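Local coordinates for uncharacterized protein (Vanderwaltozyma polyspora, PDB 5THE), which forms the Piwi-containing C-terminal lobe of a budding yeast Argonaute and probably binds RNA, at residues 263-268 and 329-334; 353-358 and 456-461. All coordinates share one frame; numbering follows the deposited sequence.

Contact 1: residues 263-268 and 329-334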
loop_
_atom_site.group_PDB
_atom_site.type_symbol
_atom_site.label_atom_id
_atom_site.label_comp_id
_atom_site.label_asym_id
_atom_site.label_seq_id
_atom_site.Cartn_x
_atom_site.Cartn_y
_atom_site.Cartn_z
ATOM N N ASN A 263 19.804 11.532 12.662
ATOM C CA ASN A 263 20.032 10.170 12.189
ATOM C C ASN A 263 18.800 9.298 12.431
ATOM O O ASN A 263 18.891 8.121 12.779
ATOM C CB ASN A 263 21.277 9.554 12.824
ATOM C CG ASN A 263 21.766 8.351 12.054
ATOM O OD1 ASN A 263 21.679 8.317 10.825
ATOM N ND2 ASN A 263 22.232 7.335 12.767
ATOM N N LEU A 264 17.630 9.891 12.266
ATOM C CA LEU A 264 16.407 9.160 12.471
ATOM C C LEU A 264 15.619 9.133 11.169
ATOM O O LEU A 264 15.577 10.143 10.453
ATOM C CB LEU A 264 15.558 9.798 13.578
ATOM C CG LEU A 264 16.056 9.584 15.010
ATOM C CD1 LEU A 264 15.292 10.493 15.950
ATOM C CD2 LEU A 264 15.890 8.120 15.400
ATOM N N PRO A 265 15.010 8.002 10.824
ATOM C CA PRO A 265 14.253 7.933 9.569
ATOM C C PRO A 265 13.036 8.840 9.615
ATOM O O PRO A 265 12.408 9.024 10.659
ATOM C CB PRO A 265 13.851 6.460 9.478
ATOM C CG PRO A 265 13.807 5.999 10.888
ATOM C CD PRO A 265 14.960 6.727 11.562
ATOM N N ILE A 266 12.738 9.447 8.467
ATOM C CA ILE A 266 11.533 10.251 8.354
ATOM C C ILE A 266 10.326 9.351 8.548
ATOM O O ILE A 266 10.307 8.199 8.102
ATOM C CB ILE A 266 11.502 10.958 6.990
ATOM C CG1 ILE A 266 12.681 11.920 6.875
ATOM C CG2 ILE A 266 10.175 11.701 6.763
ATOM C CD1 ILE A 266 12.921 12.403 5.450
ATOM N N LEU A 267 9.326 9.858 9.260
ATOM C CA LEU A 267 8.051 9.167 9.366
ATOM C C LEU A 267 7.259 9.463 8.100
ATOM O O LEU A 267 6.882 10.614 7.850
ATOM C CB LEU A 267 7.301 9.622 10.612
ATOM C CG LEU A 267 5.843 9.157 10.677
ATOM C CD1 LEU A 267 5.797 7.644 10.748
ATOM C CD2 LEU A 267 5.117 9.773 11.854
ATOM N N VAL A 268 7.047 8.444 7.274
ATOM C CA VAL A 268 6.341 8.601 6.007
ATOM C C VAL A 268 4.921 8.109 6.218
ATOM O O VAL A 268 4.716 6.970 6.655
ATOM C CB VAL A 268 7.032 7.838 4.863
ATOM C CG1 VAL A 268 6.232 7.981 3.579
ATOM C CG2 VAL A 268 8.475 8.342 4.661
ATOM N N LYS A 329 8.763 2.460 19.133
ATOM C CA LYS A 329 9.211 1.122 19.523
ATOM C C LYS A 329 10.358 0.633 18.653
ATOM O O LYS A 329 11.208 -0.132 19.120
ATOM C CB LYS A 329 8.055 0.122 19.452
ATOM C CG LYS A 329 6.885 0.427 20.372
ATOM C CD LYS A 329 5.879 -0.727 20.366
ATOM C CE LYS A 329 4.439 -0.253 20.573
ATOM N NZ LYS A 329 4.200 0.343 21.917
ATOM N N HIS A 330 10.423 1.079 17.403
ATOM C CA HIS A 330 11.452 0.627 16.478
ATOM C C HIS A 330 12.650 1.566 16.395
ATOM O O HIS A 330 13.574 1.293 15.624
ATOM C CB HIS A 330 10.843 0.425 15.079
ATOM C CG HIS A 330 9.961 -0.782 14.992
ATOM N ND1 HIS A 330 8.625 -0.757 15.338
ATOM C CD2 HIS A 330 10.238 -2.062 14.650
ATOM C CE1 HIS A 330 8.112 -1.966 15.183
ATOM N NE2 HIS A 330 9.068 -2.775 14.767
ATOM N N ASN A 331 12.659 2.660 17.149
ATOM C CA ASN A 331 13.762 3.612 17.103
ATOM C C ASN A 331 14.219 3.979 18.518
ATOM O O ASN A 331 14.490 5.147 18.837
ATOM C CB ASN A 331 13.367 4.833 16.273
ATOM C CG ASN A 331 13.124 4.477 14.805
ATOM O OD1 ASN A 331 14.069 4.418 14.013
ATOM N ND2 ASN A 331 11.865 4.216 14.442
ATOM N N ASN A 332 14.321 2.968 19.382
ATOM C CA ASN A 332 14.899 3.118 20.721
ATOM C C ASN A 332 14.310 4.308 21.478
ATOM O O ASN A 332 15.034 5.129 22.042
ATOM C CB ASN A 332 16.420 3.252 20.641
ATOM C CG ASN A 332 17.071 2.053 20.012
ATOM O OD1 ASN A 332 16.803 0.917 20.393
ATOM N ND2 ASN A 332 17.909 2.296 19.022
ATOM N N GLY A 333 12.984 4.408 21.485
ATOM C CA GLY A 333 12.321 5.427 22.277
ATOM C C GLY A 333 12.267 6.814 21.660
ATOM O O GLY A 333 11.668 7.713 22.262
ATOM N N LYS A 334 12.855 7.014 20.480
ATOM C CA LYS A 334 12.843 8.310 19.807
ATOM C C LYS A 334 11.586 8.485 18.957
ATOM O O LYS A 334 11.128 7.543 18.303
ATOM C CB LYS A 334 14.081 8.462 18.918
ATOM C CG LYS A 334 15.425 8.338 19.653
ATOM C CD LYS A 334 15.714 9.582 20.445
ATOM C CE LYS A 334 17.091 9.543 21.065
ATOM N NZ LYS A 334 17.318 10.774 21.872
#
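The side-chain nitrogen ND2 of Asn-331 is gripped by two backbone oxygens, Tyr-327 O and Tyr-291 O, and this hold sets OD1 of the same amide against the ring of Pro-265. OD1 of Asn-331 lies 3.5 Å from Pro-265 CD, about as near to CG: a van der Waals contact with the CG-CD edge of a ring that has no N-H to offer. Asparagine suits the place because its OD1 can rest on the proline while its ND2 donates to two peptide carbonyls. The Pro-265 oxygen is in turn bonded by Tyr-327 OH, so the same tyrosine serves both segments.

Beside this, both methyls of Leu-264 rest against Lys-334 CB, CD1 at 3.8 Å and CD2 at 4.0 Å, the side chains crossing at about a right angle. A bend at chi2 (-75°) then carries the lysine chain away from the leucine.

Residues 331-334 form a type I' turn, closed by Lys-334 N to Asn-331 O at 3.0 Å; Asn-332 and Gly-333 readily adopt its positive phi angles. A G1 bulge lies where strand 258-259 turns back into 264-274. The contact thus packs the turn after helix 320-329 on the start of strand 264-274, within the Piwi domain, of the RNase H clan.

Contact 2: residues 353-358 and 456-461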
loop_
_atom_site.group_PDB
_atom_site.type_symbol
_atom_site.label_atom_id
_atom_site.label_comp_id
_atom_site.label_asym_id
_atom_site.label_seq_id
_atom_site.Cartn_x
_atom_site.Cartn_y
_atom_site.Cartn_z
ATOM N N GLN A 353 -8.009 23.302 2.238
ATOM C CA GLN A 353 -8.549 22.664 3.431
ATOM C C GLN A 353 -7.658 21.528 3.919
ATOM O O GLN A 353 -7.550 21.303 5.128
ATOM C CB GLN A 353 -9.968 22.166 3.147
ATOM C CG GLN A 353 -10.976 23.293 3.052
ATOM C CD GLN A 353 -10.922 24.195 4.281
ATOM O OE1 GLN A 353 -10.280 25.250 4.265
ATOM N NE2 GLN A 353 -11.576 23.772 5.357
ATOM N N VAL A 354 -7.008 20.804 3.003
ATOM C CA VAL A 354 -6.027 19.800 3.425
ATOM C C VAL A 354 -4.955 20.440 4.298
ATOM O O VAL A 354 -4.569 19.902 5.345
ATOM C CB VAL A 354 -5.401 19.092 2.206
ATOM C CG1 VAL A 354 -4.190 18.269 2.649
ATOM C CG2 VAL A 354 -6.441 18.205 1.489
ATOM N N VAL A 355 -4.457 21.605 3.896
ATOM C CA VAL A 355 -3.431 22.241 4.719
ATOM C C VAL A 355 -4.056 22.835 5.979
ATOM O O VAL A 355 -3.615 22.554 7.099
ATOM C CB VAL A 355 -2.658 23.290 3.906
ATOM C CG1 VAL A 355 -1.546 23.885 4.747
ATOM C CG2 VAL A 355 -2.062 22.640 2.651
ATOM N N LYS A 356 -5.123 23.627 5.819
ATOM C CA LYS A 356 -5.662 24.372 6.956
ATOM C C LYS A 356 -6.271 23.448 7.999
ATOM O O LYS A 356 -6.309 23.798 9.185
ATOM C CB LYS A 356 -6.710 25.390 6.487
ATOM C CG LYS A 356 -6.129 26.700 5.987
ATOM C CD LYS A 356 -7.204 27.595 5.383
ATOM C CE LYS A 356 -6.706 29.032 5.190
ATOM N NZ LYS A 356 -5.566 29.145 4.234
ATOM N N ILE A 357 -6.746 22.273 7.592
ATOM C CA ILE A 357 -7.406 21.343 8.497
ATOM C C ILE A 357 -6.515 20.159 8.819
ATOM O O ILE A 357 -6.241 19.880 9.989
ATOM C CB ILE A 357 -8.766 20.874 7.935
ATOM C CG1 ILE A 357 -9.670 22.071 7.626
ATOM C CG2 ILE A 357 -9.421 19.894 8.929
ATOM C CD1 ILE A 357 -9.916 22.942 8.830
ATOM N N GLU A 358 -6.089 19.416 7.796
ATOM C CA GLU A 358 -5.409 18.147 8.028
ATOM C C GLU A 358 -3.969 18.351 8.485
ATOM O O GLU A 358 -3.543 17.745 9.469
ATOM C CB GLU A 358 -5.463 17.277 6.767
ATOM C CG GLU A 358 -6.865 16.850 6.372
ATOM C CD GLU A 358 -6.902 15.998 5.100
ATOM O OE1 GLU A 358 -7.990 15.896 4.489
ATOM O OE2 GLU A 358 -5.850 15.428 4.711
ATOM N N CYS A 456 3.131 19.343 -3.877
ATOM C CA CYS A 456 3.580 19.675 -2.534
ATOM C C CYS A 456 2.690 20.807 -2.025
ATOM O O CYS A 456 2.762 21.933 -2.528
ATOM C CB CYS A 456 5.048 20.078 -2.516
ATOM S SG CYS A 456 5.598 20.498 -0.823
ATOM N N LEU A 457 1.834 20.503 -1.050
ATOM C CA LEU A 457 0.901 21.478 -0.501
ATOM C C LEU A 457 1.464 22.208 0.711
ATOM O O LEU A 457 0.979 23.296 1.053
ATOM C CB LEU A 457 -0.403 20.784 -0.097
ATOM C CG LEU A 457 -1.184 19.999 -1.163
ATOM C CD1 LEU A 457 -2.502 19.473 -0.591
ATOM C CD2 LEU A 457 -1.446 20.867 -2.369
ATOM N N TYR A 458 2.470 21.639 1.370
ATOM C CA TYR A 458 2.995 22.221 2.596
ATOM C C TYR A 458 4.363 21.622 2.845
ATOM O O TYR A 458 4.554 20.425 2.662
ATOM C CB TYR A 458 2.092 21.943 3.797
ATOM C CG TYR A 458 2.281 22.920 4.935
ATOM C CD1 TYR A 458 1.910 24.249 4.785
ATOM C CD2 TYR A 458 2.807 22.517 6.172
ATOM C CE1 TYR A 458 2.056 25.164 5.827
ATOM C CE2 TYR A 458 2.956 23.433 7.232
ATOM C CZ TYR A 458 2.575 24.757 7.040
ATOM O OH TYR A 458 2.696 25.702 8.039
ATOM N N ASP A 459 5.314 22.444 3.265
ATOM C CA ASP A 459 6.662 21.921 3.418
ATOM C C ASP A 459 7.396 22.774 4.448
ATOM O O ASP A 459 7.757 23.917 4.162
ATOM C CB ASP A 459 7.393 21.894 2.074
ATOM C CG ASP A 459 8.816 21.516 2.208
ATOM O OD1 ASP A 459 9.666 22.147 1.559
ATOM O OD2 ASP A 459 9.085 20.583 2.976
ATOM N N GLU A 460 7.649 22.199 5.620
ATOM C CA GLU A 460 8.538 22.815 6.593
ATOM C C GLU A 460 9.926 22.199 6.552
ATOM O O GLU A 460 10.709 22.376 7.488
ATOM C CB GLU A 460 7.952 22.717 8.004
ATOM C CG GLU A 460 6.447 22.779 8.023
ATOM C CD GLU A 460 5.885 22.648 9.425
ATOM O OE1 GLU A 460 5.790 23.673 10.128
ATOM O OE2 GLU A 460 5.587 21.516 9.843
ATOM N N ASN A 461 10.253 21.474 5.486
ATOM C CA ASN A 461 11.501 20.728 5.457
ATOM C C ASN A 461 12.454 21.209 4.375
ATOM O O ASN A 461 13.416 20.505 4.073
ATOM C CB ASN A 461 11.225 19.231 5.298
ATOM C CG ASN A 461 10.720 18.602 6.584
ATOM O OD1 ASN A 461 11.403 18.647 7.601
ATOM N ND2 ASN A 461 9.523 18.027 6.545
#
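Val-355 is the residue of helix 353-358 most buried by the contact, and its two methyls divide the neighbouring strand between them. CG1 of Val-355, anti to the backbone N (chi1 -177°), meets the Tyr-458 ring obliquely, 3.5 Å from CD1. Its partner methyl, CG2 of Val-355, settles by Leu-457, 3.7 Å from CB and 3.5 Å from the carbonyl oxygen. A beta-branched residue is apt here, since a short, rigid side chain presents both methyls close to the helix.

Leu-457 also reaches Val-354, the residue just before Val-355 in the helix: Leu-457 CD1 lies 3.8 Å from Val-354 CG1, and the two side chains cross at about a right angle. Further along, the Tyr-458 ring also touches Val-359, while Cys-385 backs both Leu-457 and Tyr-458.

The backbones of Leu-457 and Tyr-458 both pair with Cys-385. This classic beta bulge breaks the alternation of a regular strand, consistent with both CB atoms pointing toward the helix. Beyond them an Asx turn ends the strand: Asn-461 N donates to Asp-459 OD2 at 2.9 Å, from above the carboxylate plane.

The axes of 353-358 and 456-459 come within 8.5 Å, their N-to-C directions 37° apart. Apart from one carbonyl oxygen, everything that meets is hydrocarbon or aromatic, so fit of shape and exclusion of water, rather than directional bonds, probably hold the helix against the strand.

From the N terminus, strand 264-274 opens the series: contact 1 closes a loop from its first residues, through strands 282-289 and 300-305 and helix 320-329, to the turn that follows that helix. The chain then enters strand 339-344, which pairs parallel with strand 264-274, and goes on into helix 351-373. Contact 2 closes the next, longer loop, from that helix to the end of strand 452-459. The loops follow in series, neither nested nor crossed. Their centres lie 22 Å apart and they do not touch, yet both reach the same set of paired strands: contact 1 ties on a helix-to-strand connection, contact 2 a long helix, both within the Piwi domain, of the RNase H clan.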